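Local structure of excinuclease ABC, subunit A. (2VF7) at residues A[88-100]-A[393-406]. The protein binds and hydrolyses ATP and binds DNA as a zinc-containing member of the UvrA family, probably recognising damage for excision repair. The protein carries 1 engineered substitution. Residues are numbered along the deposited sequence; the frame is centred on the assembly and turned at random.
Sequences IDGLPPAVALQQA and QLYSNLFGVVYVLD
V95 and V402 belong to neighbouring parallel strands, 94-96 and 402-406, which run 25° apart and are joined by four backbone hydrogen bonds: V402 N to P93 O, V95 N to V402 O, V404 N to V95 O, and a longer, more bent one from L97 N to V404 O at 3.2 Å. P93 lacks an N-H but still offers its carbonyl, so the pairing can start at a proline. On one sheet face lie A94, A96, V402 and V404; A96 meets Y58 and V404 meets F54 of helix 49-69, and the small side chain of A96 probably lets the helix come close. Ahead of the strand, P92 crosses V402 at about a right angle, its CG 3.6 Å from V402 CG2. On the other face the Y403 ring takes V95 CB at its CE2 (4.0 Å), while V401 CG2 lies over one ring face, offset toward the rim. L97, its CG anti to the carbonyl carbon (chi1 -63°), brings CD1 to 3.8 Å from Y403 CD2 and also beside L405 CD2, while its other branch, CD2, slides past Q393 CG at 3.8 Å. Replacing L97 with alanine would remove both methyl branches and is likely to leave a gap between Y403 CD2, L405 CD2 and Q393 CG, with that side of the ring less firmly supported. Beta-branched valines suit the extended backbone, and the forked leucine fills the space between strand and helix 382-393. D406, at the end of its strand, lies near S50 of the ADP-binding P-loop in the conformer described, consistent with a Walker B aspartate; 94-96 is the outermost strand, within this chain, of the mixed core sheet of an ABC-type ATPase domain, with 402-406 next to it.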
# COMPACT_ATOMS: atom_id res chain seq x y z
N ILE A 88 2.08 -6.67 -24.05
CA ILE A 88 2.94 -7.75 -23.53
C ILE A 88 2.05 -8.92 -23.11
O ILE A 88 1.13 -8.74 -22.30
CB ILE A 88 3.81 -7.33 -22.30
CG1 ILE A 88 4.63 -6.07 -22.58
CG2 ILE A 88 4.75 -8.48 -21.94
CD1 ILE A 88 5.35 -5.48 -21.35
N ASP A 89 2.32 -10.09 -23.67
CA ASP A 89 1.56 -11.30 -23.41
C ASP A 89 2.45 -12.37 -22.78
O ASP A 89 3.60 -12.51 -23.14
CB ASP A 89 0.99 -11.84 -24.73
CG ASP A 89 0.08 -10.84 -25.45
OD1 ASP A 89 -0.71 -10.11 -24.78
OD2 ASP A 89 0.15 -10.77 -26.69
N GLY A 90 1.90 -13.14 -21.84
CA GLY A 90 2.62 -14.26 -21.23
C GLY A 90 3.56 -13.90 -20.10
O GLY A 90 4.52 -14.61 -19.84
N LEU A 91 3.26 -12.80 -19.41
CA LEU A 91 4.15 -12.23 -18.40
C LEU A 91 3.64 -12.50 -16.98
O LEU A 91 2.61 -11.95 -16.58
CB LEU A 91 4.23 -10.70 -18.60
CG LEU A 91 5.55 -9.93 -18.52
CD1 LEU A 91 5.21 -8.56 -17.93
CD2 LEU A 91 6.68 -10.60 -17.74
N PRO A 92 4.39 -13.31 -16.19
CA PRO A 92 3.98 -13.57 -14.79
C PRO A 92 4.22 -12.34 -13.89
O PRO A 92 4.70 -11.32 -14.37
CB PRO A 92 4.84 -14.78 -14.36
CG PRO A 92 5.82 -15.05 -15.47
CD PRO A 92 5.66 -14.00 -16.54
N PRO A 93 3.81 -12.39 -12.61
CA PRO A 93 4.21 -11.28 -11.72
C PRO A 93 5.73 -11.20 -11.56
O PRO A 93 6.42 -12.18 -11.84
CB PRO A 93 3.52 -11.63 -10.40
CG PRO A 93 2.37 -12.52 -10.81
CD PRO A 93 2.95 -13.36 -11.91
N ALA A 94 6.25 -10.05 -11.12
CA ALA A 94 7.69 -9.81 -11.08
C ALA A 94 8.18 -9.22 -9.77
O ALA A 94 7.52 -8.37 -9.18
CB ALA A 94 8.10 -8.92 -12.26
N VAL A 95 9.37 -9.66 -9.35
CA VAL A 95 10.11 -9.12 -8.20
C VAL A 95 11.47 -8.56 -8.68
O VAL A 95 12.21 -9.27 -9.34
CB VAL A 95 10.37 -10.22 -7.13
CG1 VAL A 95 10.96 -9.63 -5.86
CG2 VAL A 95 9.07 -10.98 -6.81
N ALA A 96 11.77 -7.29 -8.39
CA ALA A 96 13.10 -6.76 -8.65
C ALA A 96 13.98 -6.96 -7.41
O ALA A 96 13.60 -6.54 -6.31
CB ALA A 96 13.06 -5.28 -9.04
N LEU A 97 15.12 -7.61 -7.61
CA LEU A 97 16.10 -7.79 -6.53
C LEU A 97 17.04 -6.59 -6.30
O LEU A 97 17.94 -6.66 -5.46
CB LEU A 97 16.88 -9.11 -6.71
CG LEU A 97 15.95 -10.34 -6.62
CD1 LEU A 97 16.72 -11.61 -6.82
CD2 LEU A 97 15.15 -10.37 -5.30
N GLN A 98 16.80 -5.50 -7.04
CA GLN A 98 17.43 -4.21 -6.80
C GLN A 98 16.39 -3.12 -6.68
O GLN A 98 15.34 -3.17 -7.33
CB GLN A 98 18.43 -3.87 -7.90
CG GLN A 98 19.19 -2.55 -7.69
CD GLN A 98 20.68 -2.70 -7.87
OE1 GLN A 98 21.23 -2.25 -8.86
NE2 GLN A 98 21.34 -3.35 -6.90
N GLN A 99 16.68 -2.11 -5.87
CA GLN A 99 15.82 -0.96 -5.71
C GLN A 99 15.95 0.02 -6.89
O GLN A 99 16.99 0.06 -7.57
CB GLN A 99 16.18 -0.25 -4.40
CG GLN A 99 15.00 0.27 -3.59
CD GLN A 99 15.48 0.92 -2.30
OE1 GLN A 99 16.01 2.03 -2.32
NE2 GLN A 99 15.31 0.21 -1.17
N ALA A 100 14.91 0.81 -7.11
CA ALA A 100 14.83 1.76 -8.23
C ALA A 100 15.94 2.83 -8.24
O ALA A 100 16.18 3.50 -7.24
CB ALA A 100 13.46 2.43 -8.26
N GLN A 393 15.75 -15.37 -1.33
CA GLN A 393 14.76 -15.88 -2.26
C GLN A 393 14.88 -17.40 -2.40
O GLN A 393 13.89 -18.08 -2.67
CB GLN A 393 14.94 -15.25 -3.65
CG GLN A 393 14.62 -13.77 -3.77
CD GLN A 393 13.51 -13.26 -2.84
OE1 GLN A 393 12.31 -13.50 -3.06
NE2 GLN A 393 13.92 -12.53 -1.82
N LEU A 394 16.10 -17.90 -2.23
CA LEU A 394 16.40 -19.31 -2.45
C LEU A 394 15.82 -20.20 -1.36
O LEU A 394 15.81 -21.44 -1.50
CB LEU A 394 17.90 -19.54 -2.63
CG LEU A 394 18.43 -19.50 -4.07
CD1 LEU A 394 19.93 -19.72 -4.09
CD2 LEU A 394 17.75 -20.57 -4.92
N TYR A 395 15.32 -19.58 -0.29
CA TYR A 395 14.58 -20.28 0.75
C TYR A 395 13.26 -19.62 1.12
O TYR A 395 12.76 -19.78 2.23
CB TYR A 395 15.45 -20.54 1.99
CG TYR A 395 16.11 -19.34 2.66
CD1 TYR A 395 15.39 -18.49 3.51
CD2 TYR A 395 17.48 -19.10 2.50
CE1 TYR A 395 16.00 -17.42 4.15
CE2 TYR A 395 18.10 -18.03 3.14
CZ TYR A 395 17.36 -17.19 3.96
OH TYR A 395 17.98 -16.14 4.60
N SER A 396 12.68 -18.91 0.16
CA SER A 396 11.50 -18.11 0.44
C SER A 396 10.24 -18.87 0.09
O SER A 396 9.16 -18.54 0.59
CB SER A 396 11.54 -16.80 -0.33
OG SER A 396 10.80 -16.91 -1.54
N ASN A 397 10.39 -19.86 -0.80
CA ASN A 397 9.29 -20.72 -1.26
C ASN A 397 8.39 -20.10 -2.35
O ASN A 397 7.38 -20.71 -2.73
CB ASN A 397 8.45 -21.24 -0.08
CG ASN A 397 8.79 -22.68 0.33
OD1 ASN A 397 7.98 -23.35 0.99
ND2 ASN A 397 9.96 -23.16 -0.07
N LEU A 398 8.76 -18.90 -2.83
CA LEU A 398 8.06 -18.27 -3.97
C LEU A 398 8.17 -19.09 -5.25
O LEU A 398 9.24 -19.61 -5.57
CB LEU A 398 8.60 -16.87 -4.28
CG LEU A 398 7.84 -15.64 -3.80
CD1 LEU A 398 8.01 -14.49 -4.79
CD2 LEU A 398 6.36 -15.96 -3.62
N PHE A 399 7.04 -19.17 -5.98
CA PHE A 399 6.89 -20.01 -7.16
C PHE A 399 6.17 -19.22 -8.24
O PHE A 399 5.26 -18.48 -7.94
CB PHE A 399 6.07 -21.28 -6.83
CG PHE A 399 5.84 -22.17 -8.01
CD1 PHE A 399 6.60 -23.32 -8.18
CD2 PHE A 399 4.86 -21.87 -8.95
CE1 PHE A 399 6.40 -24.16 -9.28
CE2 PHE A 399 4.66 -22.69 -10.06
CZ PHE A 399 5.44 -23.84 -10.22
N GLY A 400 6.60 -19.38 -9.49
CA GLY A 400 5.97 -18.73 -10.63
C GLY A 400 6.07 -17.21 -10.72
O GLY A 400 5.13 -16.57 -11.15
N VAL A 401 7.19 -16.61 -10.30
CA VAL A 401 7.41 -15.17 -10.50
C VAL A 401 8.62 -15.01 -11.44
O VAL A 401 9.32 -16.00 -11.70
CB VAL A 401 7.66 -14.36 -9.15
CG1 VAL A 401 6.43 -14.32 -8.28
CG2 VAL A 401 8.85 -14.89 -8.37
N VAL A 402 8.83 -13.81 -11.97
CA VAL A 402 10.08 -13.42 -12.63
C VAL A 402 10.96 -12.59 -11.70
O VAL A 402 10.50 -11.60 -11.13
CB VAL A 402 9.86 -12.53 -13.88
CG1 VAL A 402 11.12 -12.59 -14.79
CG2 VAL A 402 8.63 -12.94 -14.65
N TYR A 403 12.23 -12.98 -11.59
CA TYR A 403 13.23 -12.16 -10.89
C TYR A 403 13.98 -11.29 -11.87
O TYR A 403 14.49 -11.78 -12.88
CB TYR A 403 14.20 -13.04 -10.11
CG TYR A 403 13.57 -13.67 -8.88
CD1 TYR A 403 13.24 -15.03 -8.85
CD2 TYR A 403 13.28 -12.89 -7.77
CE1 TYR A 403 12.65 -15.60 -7.71
CE2 TYR A 403 12.69 -13.44 -6.64
CZ TYR A 403 12.39 -14.79 -6.60
OH TYR A 403 11.81 -15.30 -5.45
N VAL A 404 14.03 -9.99 -11.58
CA VAL A 404 14.73 -9.03 -12.43
C VAL A 404 16.01 -8.52 -11.72
O VAL A 404 15.95 -7.83 -10.71
CB VAL A 404 13.80 -7.86 -12.84
CG1 VAL A 404 14.35 -7.17 -14.06
CG2 VAL A 404 12.39 -8.36 -13.12
N LEU A 405 17.16 -8.92 -12.26
CA LEU A 405 18.45 -8.62 -11.64
C LEU A 405 19.30 -7.63 -12.47
O LEU A 405 19.25 -7.62 -13.70
CB LEU A 405 19.22 -9.92 -11.35
CG LEU A 405 18.64 -10.99 -10.41
CD1 LEU A 405 18.18 -12.22 -11.17
CD2 LEU A 405 19.71 -11.45 -9.43
N ASP A 406 20.06 -6.80 -11.77
CA ASP A 406 20.93 -5.81 -12.44
C ASP A 406 22.40 -5.97 -12.04
O ASP A 406 22.83 -5.40 -11.03
CB ASP A 406 20.47 -4.38 -12.19
CG ASP A 406 21.44 -3.35 -12.74
OD1 ASP A 406 22.15 -2.73 -11.92
OD2 ASP A 406 21.53 -3.18 -13.99